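Local atomic coordinates of putative 4-amino-4-deoxychorismate lyase (Thermus thermophilus, PDB entry 2ZGI), a protein that binds pyridoxal 5'-phosphate and probably acts as a lyase, perhaps on 4-amino-4-deoxychorismate. Residues G53-L66 with L81-E93. Sequence-based numbering, arbitrary orientation.
Sequences GLSYPGDEAFLEDL and LRFTVGEGVRLSE
Phe62 and Arg90 illustrate how an aromatic ring can carry the aliphatic part of an arginine whose charge is paired further out. Arg90 CG makes a CH-pi contact over one face of the Phe62 ring, 3.9 Å from its centroid, while Val85 CG2 and the carbonyl O of Leu91 lie at the ring's edge. Phe83 meets the same ring obliquely, planes 52° apart. With CG anti to the backbone N (chi1 -170°) and a bend at chi3, Arg90 lays its CD 3.5 Å from Pro57 CG and its guanidinium between Ala61 CB and a water. NH1 forms a salt bridge with Asp65 OD2, its modelled spacing doubtfully short and the arginine having a second conformer; Ser92 OG donates to OD2 at 2.7 Å, on the anti side. An alanine in place of Phe62 is likely to leave Arg90 CG without the ring face it rests on and open a gap beside Val85 and Phe83.

At the hairpin's type II turn, Glu87 OE1 accepts a bond from Ser55 N at 3.3 Å. Through Ala61, Phe62, Asp65 and Leu66, helix 59-66 covers one side of the antiparallel hairpin; Asn5 of the second subunit bonds Arg90 N. Cation, hydroxyl and water around OD2 would probably favour a charged carboxylate.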
# COMPACT_ATOMS: atom_id res chain seq x y z
N GLY D 53 6.57 -23.71 15.46
CA GLY D 53 7.36 -24.15 16.60
C GLY D 53 6.60 -24.48 17.86
O GLY D 53 7.14 -24.32 18.96
N LEU D 54 5.34 -24.90 17.72
CA LEU D 54 4.53 -25.29 18.87
C LEU D 54 4.49 -26.81 19.03
O LEU D 54 4.20 -27.53 18.07
CB LEU D 54 3.10 -24.73 18.73
CG LEU D 54 2.91 -23.22 18.53
CD1 LEU D 54 1.48 -22.97 18.05
CD2 LEU D 54 3.18 -22.47 19.81
N SER D 55 4.80 -27.30 20.23
CA SER D 55 4.65 -28.73 20.55
C SER D 55 3.25 -29.26 20.26
O SER D 55 2.27 -28.71 20.76
CB SER D 55 4.97 -29.00 22.02
OG SER D 55 6.26 -28.52 22.35
N TYR D 56 3.18 -30.31 19.46
CA TYR D 56 1.93 -31.02 19.16
C TYR D 56 1.67 -32.09 20.23
O TYR D 56 2.53 -32.92 20.48
CB TYR D 56 2.00 -31.65 17.77
CG TYR D 56 0.68 -32.27 17.35
CD1 TYR D 56 -0.47 -31.49 17.23
CD2 TYR D 56 0.56 -33.65 17.14
CE1 TYR D 56 -1.68 -32.04 16.87
CE2 TYR D 56 -0.67 -34.22 16.79
CZ TYR D 56 -1.79 -33.40 16.66
OH TYR D 56 -3.03 -33.90 16.32
N PRO D 57 0.49 -32.08 20.88
CA PRO D 57 0.29 -33.06 21.97
C PRO D 57 -0.08 -34.50 21.56
O PRO D 57 -0.24 -35.38 22.42
CB PRO D 57 -0.82 -32.42 22.79
CG PRO D 57 -1.61 -31.67 21.78
CD PRO D 57 -0.58 -31.09 20.83
N GLY D 58 -0.21 -34.73 20.25
CA GLY D 58 -0.46 -36.06 19.73
C GLY D 58 -1.92 -36.29 19.42
O GLY D 58 -2.81 -35.69 20.05
N ASP D 59 -2.15 -37.18 18.47
CA ASP D 59 -3.50 -37.54 18.08
C ASP D 59 -4.24 -38.24 19.21
O ASP D 59 -5.39 -37.94 19.45
CB ASP D 59 -3.47 -38.40 16.81
CG ASP D 59 -3.07 -37.60 15.59
OD1 ASP D 59 -3.24 -36.37 15.62
OD2 ASP D 59 -2.58 -38.18 14.60
N GLU D 60 -3.58 -39.16 19.92
CA GLU D 60 -4.31 -39.92 20.96
C GLU D 60 -4.97 -39.03 22.01
O GLU D 60 -6.12 -39.28 22.38
CB GLU D 60 -3.45 -41.00 21.64
CG GLU D 60 -4.16 -42.35 21.80
CD GLU D 60 -5.45 -42.32 22.65
OE1 GLU D 60 -5.39 -42.73 23.85
OE2 GLU D 60 -6.53 -41.91 22.14
N ALA D 61 -4.25 -37.99 22.45
CA ALA D 61 -4.74 -37.08 23.47
C ALA D 61 -5.99 -36.36 22.96
O ALA D 61 -6.98 -36.22 23.69
CB ALA D 61 -3.64 -36.09 23.87
N PHE D 62 -5.94 -35.96 21.70
CA PHE D 62 -7.06 -35.27 21.07
C PHE D 62 -8.22 -36.23 20.84
O PHE D 62 -9.36 -35.85 20.99
CB PHE D 62 -6.61 -34.63 19.76
CG PHE D 62 -6.15 -33.20 19.92
CD1 PHE D 62 -7.00 -32.24 20.49
CD2 PHE D 62 -4.89 -32.81 19.48
CE1 PHE D 62 -6.60 -30.92 20.64
CE2 PHE D 62 -4.47 -31.47 19.62
CZ PHE D 62 -5.33 -30.52 20.19
N LEU D 63 -7.90 -37.47 20.49
CA LEU D 63 -8.92 -38.51 20.29
C LEU D 63 -9.56 -38.92 21.61
O LEU D 63 -10.75 -39.27 21.63
CB LEU D 63 -8.32 -39.72 19.59
CG LEU D 63 -7.82 -39.54 18.16
CD1 LEU D 63 -6.87 -40.71 17.79
CD2 LEU D 63 -8.94 -39.44 17.15
N GLU D 64 -8.78 -38.90 22.69
CA GLU D 64 -9.31 -39.05 24.05
C GLU D 64 -10.29 -37.92 24.37
O GLU D 64 -11.41 -38.15 24.82
CB GLU D 64 -8.15 -38.95 25.03
CG GLU D 64 -8.19 -39.88 26.20
CD GLU D 64 -6.80 -40.00 26.82
OE1 GLU D 64 -6.01 -40.86 26.37
OE2 GLU D 64 -6.49 -39.21 27.74
N ASP D 65 -9.86 -36.69 24.14
CA ASP D 65 -10.75 -35.53 24.28
C ASP D 65 -12.02 -35.71 23.49
O ASP D 65 -13.13 -35.42 23.98
CB ASP D 65 -10.05 -34.25 23.82
CG ASP D 65 -8.95 -33.82 24.75
OD1 ASP D 65 -8.86 -34.39 25.87
OD2 ASP D 65 -8.19 -32.90 24.38
N LEU D 66 -11.86 -36.16 22.24
CA LEU D 66 -12.99 -36.26 21.33
C LEU D 66 -14.08 -37.20 21.84
O LEU D 66 -15.27 -36.83 21.80
CB LEU D 66 -12.51 -36.60 19.92
CG LEU D 66 -13.51 -36.63 18.76
CD1 LEU D 66 -14.43 -35.38 18.70
CD2 LEU D 66 -12.74 -36.82 17.46
N LEU D 81 -16.92 -28.40 16.67
CA LEU D 81 -15.82 -28.78 17.52
C LEU D 81 -14.67 -27.86 17.24
O LEU D 81 -14.51 -27.35 16.13
CB LEU D 81 -15.37 -30.23 17.20
CG LEU D 81 -16.44 -31.32 17.18
CD1 LEU D 81 -15.89 -32.61 16.53
CD2 LEU D 81 -16.80 -31.59 18.62
N ARG D 82 -13.84 -27.67 18.25
CA ARG D 82 -12.66 -26.90 18.07
C ARG D 82 -11.48 -27.47 18.85
O ARG D 82 -11.61 -27.74 20.06
CB ARG D 82 -12.95 -25.49 18.54
CG ARG D 82 -11.93 -24.50 18.11
CD ARG D 82 -12.01 -23.37 19.08
NE ARG D 82 -10.68 -22.91 19.30
CZ ARG D 82 -10.14 -21.94 18.59
NH1 ARG D 82 -10.88 -21.35 17.68
NH2 ARG D 82 -8.89 -21.56 18.83
N PHE D 83 -10.35 -27.62 18.17
CA PHE D 83 -9.13 -28.17 18.76
C PHE D 83 -8.08 -27.09 18.65
O PHE D 83 -7.82 -26.60 17.57
CB PHE D 83 -8.63 -29.40 17.98
CG PHE D 83 -9.52 -30.63 18.06
CD1 PHE D 83 -10.07 -31.05 19.27
CD2 PHE D 83 -9.72 -31.42 16.94
CE1 PHE D 83 -10.86 -32.21 19.34
CE2 PHE D 83 -10.50 -32.60 17.00
CZ PHE D 83 -11.07 -32.97 18.20
N THR D 84 -7.46 -26.73 19.76
CA THR D 84 -6.50 -25.61 19.79
C THR D 84 -5.21 -26.09 20.44
O THR D 84 -5.25 -26.74 21.50
CB THR D 84 -7.07 -24.39 20.55
OG1 THR D 84 -8.37 -24.09 20.05
CG2 THR D 84 -6.17 -23.15 20.40
N VAL D 85 -4.09 -25.78 19.80
CA VAL D 85 -2.76 -26.05 20.31
C VAL D 85 -1.96 -24.77 20.65
O VAL D 85 -1.81 -23.86 19.81
CB VAL D 85 -1.94 -26.88 19.29
CG1 VAL D 85 -0.53 -27.10 19.79
CG2 VAL D 85 -2.63 -28.25 19.03
N GLY D 86 -1.45 -24.72 21.87
CA GLY D 86 -0.37 -23.79 22.21
C GLY D 86 0.62 -24.55 23.07
O GLY D 86 0.38 -25.73 23.41
N GLU D 87 1.73 -23.90 23.42
CA GLU D 87 2.67 -24.44 24.43
C GLU D 87 1.98 -24.70 25.78
O GLU D 87 1.45 -23.77 26.40
CB GLU D 87 3.87 -23.53 24.60
CG GLU D 87 4.71 -23.32 23.35
CD GLU D 87 5.22 -24.62 22.69
OE1 GLU D 87 4.87 -25.74 23.12
OE2 GLU D 87 6.00 -24.51 21.71
N GLY D 88 1.96 -25.97 26.18
CA GLY D 88 1.29 -26.42 27.42
C GLY D 88 -0.23 -26.34 27.33
O GLY D 88 -0.93 -26.31 28.35
N VAL D 89 -0.76 -26.29 26.12
CA VAL D 89 -2.20 -26.13 25.97
C VAL D 89 -2.69 -27.09 24.92
O VAL D 89 -2.22 -27.06 23.77
CB VAL D 89 -2.62 -24.71 25.50
CG1 VAL D 89 -4.12 -24.70 25.10
CG2 VAL D 89 -2.34 -23.67 26.58
N ARG D 90 -3.60 -27.94 25.37
CA ARG D 90 -4.40 -28.76 24.49
C ARG D 90 -5.84 -28.42 24.84
O ARG D 90 -6.34 -28.75 25.92
CB ARG D 90 -4.10 -30.24 24.75
CG ARG D 90 -4.71 -31.18 23.73
CD ARG D 90 -4.20 -32.58 23.98
NE ARG D 90 -4.42 -32.98 25.36
CZ ARG D 90 -5.45 -33.72 25.75
NH1 ARG D 90 -6.31 -34.14 24.84
NH2 ARG D 90 -5.62 -34.05 27.02
N LEU D 91 -6.51 -27.73 23.93
CA LEU D 91 -7.85 -27.33 24.19
C LEU D 91 -8.75 -28.04 23.19
O LEU D 91 -8.45 -28.09 22.00
CB LEU D 91 -7.91 -25.80 24.11
CG LEU D 91 -8.80 -24.87 24.94
CD1 LEU D 91 -8.90 -25.21 26.43
CD2 LEU D 91 -8.25 -23.45 24.76
N SER D 92 -9.81 -28.66 23.70
CA SER D 92 -10.78 -29.39 22.88
C SER D 92 -12.15 -29.03 23.42
O SER D 92 -12.40 -29.07 24.64
CB SER D 92 -10.54 -30.90 22.94
OG SER D 92 -9.20 -31.20 22.55
N GLU D 93 -13.03 -28.63 22.51
CA GLU D 93 -14.37 -28.20 22.90
C GLU D 93 -15.43 -28.53 21.87
O GLU D 93 -15.12 -28.71 20.68
CB GLU D 93 -14.37 -26.70 23.16
CG GLU D 93 -13.70 -25.91 22.07
CD GLU D 93 -13.50 -24.48 22.49
OE1 GLU D 93 -12.31 -24.12 22.70
OE2 GLU D 93 -14.53 -23.77 22.66
O HOH W 1 1.11 -28.50 22.86
O HOH W 2 -8.01 -31.05 26.53